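Local coordinates for protein quinone oxidoreductase (Coxiella burnetii, PDB 3TQH) that binds NADPH and probably uses it to reduce quinones, at residues K268-I272 with E273-Y277; V112-S115 with P116-I120. One frame throughout, in Å; residues are numbered along the deposited sequence.

Contact 1: residues K268-I272 with E273-Y277. With NDP (NADPH dihydro-nicotinamide-adenine-dinucleotide phosphate), chain B.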
loop_
_atom_site.group_PDB
_atom_site.type_symbol
_atom_site.label_atom_id
_atom_site.label_comp_id
_atom_site.label_asym_id
_atom_site.label_seq_id
_atom_site.Cartn_x
_atom_site.Cartn_y
_atom_site.Cartn_z
ATOM N N LYS A 268 0.966 5.883 -6.826
ATOM C CA LYS A 268 -0.252 5.084 -6.885
ATOM C C LYS A 268 -1.455 5.947 -7.246
ATOM O O LYS A 268 -1.718 6.956 -6.596
ATOM C CB LYS A 268 -0.500 4.398 -5.534
ATOM C CG LYS A 268 -1.858 3.678 -5.422
ATOM C CD LYS A 268 -2.452 3.814 -4.027
ATOM C CE LYS A 268 -2.984 5.210 -3.736
ATOM N NZ LYS A 268 -2.950 5.521 -2.264
ATOM N N GLN A 269 -2.172 5.542 -8.289
ATOM C CA GLN A 269 -3.416 6.190 -8.683
ATOM C C GLN A 269 -4.588 5.238 -8.453
ATOM O O GLN A 269 -4.439 4.021 -8.587
ATOM C CB GLN A 269 -3.371 6.577 -10.163
ATOM C CG GLN A 269 -2.312 7.601 -10.527
ATOM C CD GLN A 269 -2.295 7.892 -12.019
ATOM O OE1 GLN A 269 -3.336 8.168 -12.623
ATOM N NE2 GLN A 269 -1.112 7.833 -12.623
ATOM N N PHE A 270 -5.752 5.789 -8.120
ATOM C CA PHE A 270 -6.953 4.972 -8.017
ATOM C C PHE A 270 -7.447 4.573 -9.406
ATOM O O PHE A 270 -7.671 5.431 -10.260
ATOM C CB PHE A 270 -8.073 5.678 -7.255
ATOM C CG PHE A 270 -9.175 4.745 -6.832
ATOM C CD1 PHE A 270 -9.033 3.963 -5.689
ATOM C CD2 PHE A 270 -10.323 4.606 -7.599
ATOM C CE1 PHE A 270 -10.024 3.081 -5.300
ATOM C CE2 PHE A 270 -11.333 3.723 -7.214
ATOM C CZ PHE A 270 -11.180 2.957 -6.063
ATOM N N ASN A 271 -7.602 3.270 -9.624
ATOM C CA ASN A 271 -8.145 2.755 -10.877
ATOM C C ASN A 271 -9.270 1.752 -10.630
ATOM O O ASN A 271 -9.043 0.648 -10.134
ATOM C CB ASN A 271 -7.040 2.125 -11.730
ATOM C CG ASN A 271 -7.520 1.778 -13.142
ATOM O OD1 ASN A 271 -8.335 0.870 -13.332
ATOM N ND2 ASN A 271 -7.020 2.508 -14.132
ATOM N N ILE A 272 -10.482 2.148 -11.005
ATOM C CA ILE A 272 -11.679 1.337 -10.799
ATOM C C ILE A 272 -11.549 -0.058 -11.425
ATOM O O ILE A 272 -11.859 -1.062 -10.783
ATOM C CB ILE A 272 -12.929 2.060 -11.351
ATOM C CG1 ILE A 272 -13.228 3.303 -10.499
ATOM C CG2 ILE A 272 -14.131 1.130 -11.364
ATOM C CD1 ILE A 272 -14.342 4.175 -11.030
ATOM N N GLU A 273 -11.068 -0.111 -12.668
ATOM C CA GLU A 273 -10.951 -1.370 -13.410
ATOM C C GLU A 273 -9.911 -2.319 -12.795
ATOM O O GLU A 273 -10.145 -3.525 -12.715
ATOM C CB GLU A 273 -10.620 -1.103 -14.885
ATOM C CG GLU A 273 -11.783 -0.528 -15.720
ATOM C CD GLU A 273 -12.113 0.947 -15.428
ATOM O OE1 GLU A 273 -11.252 1.682 -14.875
ATOM O OE2 GLU A 273 -13.246 1.369 -15.761
ATOM N N GLU A 274 -8.780 -1.770 -12.356
ATOM C CA GLU A 274 -7.726 -2.573 -11.727
ATOM C C GLU A 274 -8.128 -3.111 -10.354
ATOM O O GLU A 274 -7.858 -4.264 -10.043
ATOM C CB GLU A 274 -6.428 -1.773 -11.602
ATOM C CG GLU A 274 -5.792 -1.434 -12.942
ATOM C CD GLU A 274 -4.518 -0.614 -12.812
ATOM O OE1 GLU A 274 -4.275 -0.042 -11.729
ATOM O OE2 GLU A 274 -3.760 -0.542 -13.805
ATOM N N LEU A 275 -8.766 -2.279 -9.537
ATOM C CA LEU A 275 -9.213 -2.701 -8.217
ATOM C C LEU A 275 -10.332 -3.750 -8.308
ATOM O O LEU A 275 -10.349 -4.698 -7.531
ATOM C CB LEU A 275 -9.653 -1.494 -7.382
ATOM C CG LEU A 275 -9.907 -1.754 -5.889
ATOM C CD1 LEU A 275 -8.692 -2.360 -5.207
ATOM C CD2 LEU A 275 -10.328 -0.470 -5.200
ATOM N N HIS A 276 -11.260 -3.566 -9.247
ATOM C CA HIS A 276 -12.243 -4.600 -9.606
ATOM C C HIS A 276 -11.530 -5.921 -9.887
ATOM O O HIS A 276 -11.931 -6.983 -9.391
ATOM C CB HIS A 276 -13.016 -4.212 -10.881
ATOM C CG HIS A 276 -14.304 -3.483 -10.637
ATOM N ND1 HIS A 276 -15.304 -3.977 -9.827
ATOM C CD2 HIS A 276 -14.782 -2.325 -11.157
ATOM C CE1 HIS A 276 -16.328 -3.139 -9.830
ATOM N NE2 HIS A 276 -16.039 -2.131 -10.632
ATOM N N TYR A 277 -10.474 -5.830 -10.695
ATOM C CA TYR A 277 -9.675 -6.986 -11.103
ATOM C C TYR A 277 -8.983 -7.641 -9.907
ATOM O O TYR A 277 -9.102 -8.848 -9.708
ATOM C CB TYR A 277 -8.652 -6.563 -12.171
ATOM C CG TYR A 277 -7.651 -7.627 -12.544
ATOM C CD1 TYR A 277 -8.023 -8.714 -13.331
ATOM C CD2 TYR A 277 -6.331 -7.541 -12.125
ATOM C CE1 TYR A 277 -7.107 -9.692 -13.681
ATOM C CE2 TYR A 277 -5.403 -8.520 -12.474
ATOM C CZ TYR A 277 -5.803 -9.590 -13.248
ATOM O OH TYR A 277 -4.892 -10.557 -13.592
HETATM P PA NDP B . 5.985 -2.694 4.436
HETATM O O1A NDP B . 6.191 -2.046 5.745
HETATM O O2A NDP B . 4.756 -3.510 4.423
HETATM O O5B NDP B . 7.237 -3.637 4.080
HETATM C C5B NDP B . 7.824 -4.414 5.106
HETATM C C4B NDP B . 8.776 -5.434 4.500
HETATM O O4B NDP B . 9.984 -4.792 4.147
HETATM C C3B NDP B . 9.159 -6.568 5.442
HETATM O O3B NDP B . 8.528 -7.761 5.028
HETATM C C2B NDP B . 10.679 -6.666 5.357
HETATM O O2B NDP B . 11.132 -7.976 5.094
HETATM C C1B NDP B . 11.019 -5.746 4.198
HETATM N N9A NDP B . 12.308 -5.047 4.324
HETATM C C8A NDP B . 12.659 -4.127 5.280
HETATM N N7A NDP B . 13.914 -3.703 5.028
HETATM C C5A NDP B . 14.368 -4.337 3.928
HETATM C C6A NDP B . 15.581 -4.270 3.256
HETATM N N6A NDP B . 16.532 -3.465 3.700
HETATM N N1A NDP B . 15.784 -5.048 2.139
HETATM C C2A NDP B . 14.772 -5.885 1.692
HETATM N N3A NDP B . 13.560 -5.948 2.357
HETATM C C4A NDP B . 13.367 -5.183 3.466
HETATM O O3 NDP B . 5.975 -1.597 3.257
HETATM P PN NDP B . 5.019 -1.580 1.955
HETATM O O1N NDP B . 3.653 -1.195 2.366
HETATM O O2N NDP B . 5.199 -2.778 1.123
HETATM O O5D NDP B . 5.664 -0.329 1.179
HETATM C C5D NDP B . 7.040 -0.281 0.855
HETATM C C4D NDP B . 7.439 1.150 0.513
HETATM O O4D NDP B . 6.711 1.605 -0.612
HETATM C C3D NDP B . 7.144 2.102 1.662
HETATM O O3D NDP B . 8.246 2.959 1.857
HETATM C C2D NDP B . 5.911 2.858 1.213
HETATM O O2D NDP B . 5.839 4.161 1.763
HETATM C C1D NDP B . 6.068 2.835 -0.310
HETATM N N1N NDP B . 4.807 2.950 -1.078
HETATM C C2N NDP B . 4.753 3.889 -2.078
HETATM C C3N NDP B . 3.596 4.117 -2.820
HETATM C C7N NDP B . 3.555 5.147 -3.911
HETATM O O7N NDP B . 2.346 5.337 -4.614
HETATM N N7N NDP B . 4.644 5.861 -4.188
HETATM C C4N NDP B . 2.376 3.302 -2.498
HETATM C C5N NDP B . 2.502 2.289 -1.405
HETATM C C6N NDP B . 3.724 2.164 -0.750
HETATM P P2B NDP B . 11.890 -8.840 6.222
HETATM O O1X NDP B . 11.977 -10.267 5.741
HETATM O O2X NDP B . 11.110 -8.806 7.514
HETATM O O3X NDP B . 13.282 -8.327 6.471
#

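Contact 2: residues V112-S115 with P116-I120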
loop_
_atom_site.group_PDB
_atom_site.type_symbol
_atom_site.label_atom_id
_atom_site.label_comp_id
_atom_site.label_asym_id
_atom_site.label_seq_id
_atom_site.Cartn_x
_atom_site.Cartn_y
_atom_site.Cartn_z
ATOM N N VAL A 112 -16.062 7.838 7.171
ATOM C CA VAL A 112 -15.263 8.596 6.214
ATOM C C VAL A 112 -16.140 9.200 5.126
ATOM O O VAL A 112 -17.235 8.713 4.847
ATOM C CB VAL A 112 -14.160 7.739 5.559
ATOM C CG1 VAL A 112 -13.211 7.208 6.613
ATOM C CG2 VAL A 112 -14.759 6.596 4.739
ATOM N N CYS A 113 -15.641 10.280 4.537
ATOM C CA CYS A 113 -16.251 10.895 3.368
ATOM C C CYS A 113 -15.476 10.411 2.152
ATOM O O CYS A 113 -14.248 10.359 2.183
ATOM C CB CYS A 113 -16.190 12.421 3.477
ATOM S SG CYS A 113 -16.618 13.318 1.980
ATOM N N ALA A 114 -16.187 10.048 1.088
ATOM C CA ALA A 114 -15.539 9.566 -0.132
ATOM C C ALA A 114 -16.305 9.947 -1.397
ATOM O O ALA A 114 -17.525 10.142 -1.378
ATOM C CB ALA A 114 -15.359 8.063 -0.067
ATOM N N SER A 115 -15.560 10.055 -2.492
ATOM C CA SER A 115 -16.120 10.301 -3.808
ATOM C C SER A 115 -16.433 8.954 -4.449
ATOM O O SER A 115 -15.737 7.975 -4.192
ATOM C CB SER A 115 -15.116 11.076 -4.665
ATOM O OG SER A 115 -15.568 11.218 -6.003
ATOM N N PRO A 116 -17.480 8.885 -5.283
ATOM C CA PRO A 116 -17.733 7.632 -6.008
ATOM C C PRO A 116 -16.612 7.232 -6.972
ATOM O O PRO A 116 -16.565 6.082 -7.416
ATOM C CB PRO A 116 -19.025 7.923 -6.785
ATOM C CG PRO A 116 -19.147 9.412 -6.810
ATOM C CD PRO A 116 -18.522 9.893 -5.543
ATOM N N ASP A 117 -15.727 8.176 -7.294
ATOM C CA ASP A 117 -14.605 7.929 -8.196
ATOM C C ASP A 117 -13.467 7.179 -7.513
ATOM O O ASP A 117 -12.629 6.596 -8.194
ATOM C CB ASP A 117 -14.079 9.253 -8.767
ATOM C CG ASP A 117 -15.138 10.006 -9.573
ATOM O OD1 ASP A 117 -15.624 9.464 -10.595
ATOM O OD2 ASP A 117 -15.485 11.143 -9.184
ATOM N N THR A 118 -13.433 7.191 -6.179
ATOM C CA THR A 118 -12.365 6.507 -5.433
ATOM C C THR A 118 -12.867 5.309 -4.603
ATOM O O THR A 118 -12.237 4.926 -3.617
ATOM C CB THR A 118 -11.571 7.491 -4.539
ATOM O OG1 THR A 118 -12.385 7.918 -3.439
ATOM C CG2 THR A 118 -11.108 8.704 -5.360
ATOM N N ILE A 119 -13.986 4.717 -5.018
ATOM C CA ILE A 119 -14.481 3.477 -4.412
ATOM C C ILE A 119 -14.985 2.511 -5.477
ATOM O O ILE A 119 -15.199 2.902 -6.620
ATOM C CB ILE A 119 -15.637 3.730 -3.400
ATOM C CG1 ILE A 119 -16.871 4.317 -4.097
ATOM C CG2 ILE A 119 -15.177 4.651 -2.287
ATOM C CD1 ILE A 119 -18.174 3.992 -3.392
ATOM N N ILE A 120 -15.148 1.250 -5.089
ATOM C CA ILE A 120 -15.918 0.283 -5.877
ATOM C C ILE A 120 -16.845 -0.518 -4.953
ATOM O O ILE A 120 -16.716 -0.454 -3.730
ATOM C CB ILE A 120 -15.008 -0.674 -6.708
ATOM C CG1 ILE A 120 -14.134 -1.548 -5.805
ATOM C CG2 ILE A 120 -14.131 0.119 -7.675
ATOM C CD1 ILE A 120 -13.540 -2.744 -6.524
#

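Contact 1: residues K268-I272 with E273-Y277
The N-terminus of helix 272-283 is capped by N271, whose side-chain OD1 accepts the backbone N-H of E274 at 2.8 Å from OD1 to N. With CG anti to the backbone N (chi1 -171°), the amide is carried forward to the first turn, and the bond meets OD1 with the donor tilted 27° from the carbonyl plane. The E274 side chain packs on the cap as well: its CG lies 3.5 Å from N271 OD1, and its carboxylate stacks on the N271 amide with the two planes 30° apart, although the side chains run at about a right angle. Beyond this the carboxylate oxygen OE1 is held by NE2 of Q143, on helix 135-147; the same NE2 also bonds Q269 O, tying the loop and the helix to one outside amide. Regular helical bonding then takes over, from L275 N to N271 O (3.0 Å) and from H276 N to I272 O (3.0 Å). This helix follows strand 262-264, an edge strand of the parallel Rossmann-type sheet, and the loop between them lines the NADPH pocket. There K268 N gives a nearly straight hydrogen bond to the nicotinamide carboxamide oxygen O7N of NADPH at 2.7 Å, while the K268 ammonium end turns to F101 in a cation-pi contact. Apolar packing comes from F270, whose ring brings CE1 to within 3.6 Å of the L275 methyl CD2; on strand 94-98, I98 touches F270 and M96 touches L275. One turn along the helix, I272 and H276 lie alongside each other and point the same way, with the I272 branch methyl CG2 3.5 Å from CD2 of the imidazole.

Contact 2: residues V112-S115 with P116-I120
T118 N donates to S115 O at 3.1 Å (N-H...O 157°), closing a type I beta turn over P116 and D117. The donor stands well above the S115 carbonyl plane, 60° out of it, rather than on a lone pair. A second, weak bond reinforces the turn from the side chain: D117 N reaches S115 OG at 3.3 Å, an ST turn made possible because OG sits anti to the S115 backbone N (chi1 174°) and so leans over the carbonyl side toward the next two residues. The D117 carboxylate folds back to the same hydroxyl, OD2 lying 3.2 Å from S115 OG. T118 OG1 leaves the turn for I98 O, which accepts a hydrogen bond from it, and thereby pins the corner to strand 94-98. Apolar packing adds to this: the A114 methyl CB meets the I119 branch methyl CG2 at 4.1 Å, bringing together the ends of the two strands that the turn joins. F75 of strand 74-82 packs on both of these residues, and M36 of strand 36-44 packs on P116 and I119. The turn thus links strand 111-114, paired with strand 36-44, to strand 119-121, paired with strand 94-98, at the curled sheet of the GroES-like domain; I120, on strand 119-121, rests against I272, L275 and H276 of helix 272-283.

Overall arrangement
Contacts 1 and 2 lie side by side, their centres about 12 Å apart, where the NADPH-binding and GroES-like parts of the chain meet. One bridge is the F270 ring of contact 1, which packs against the turn of contact 2: its CD2 is 3.1 Å from D117 O and its CZ 3.2 Å from T118 C. A second touch joins the first helical turn to strand 119-121, with H276 N 3.6 Å from I120 CD1. Contact 1 reaches the cofactor itself through K268, whereas contact 2 stands back, the T118 side chain being about 9 Å from that of K268 and about 14 Å from NADPH.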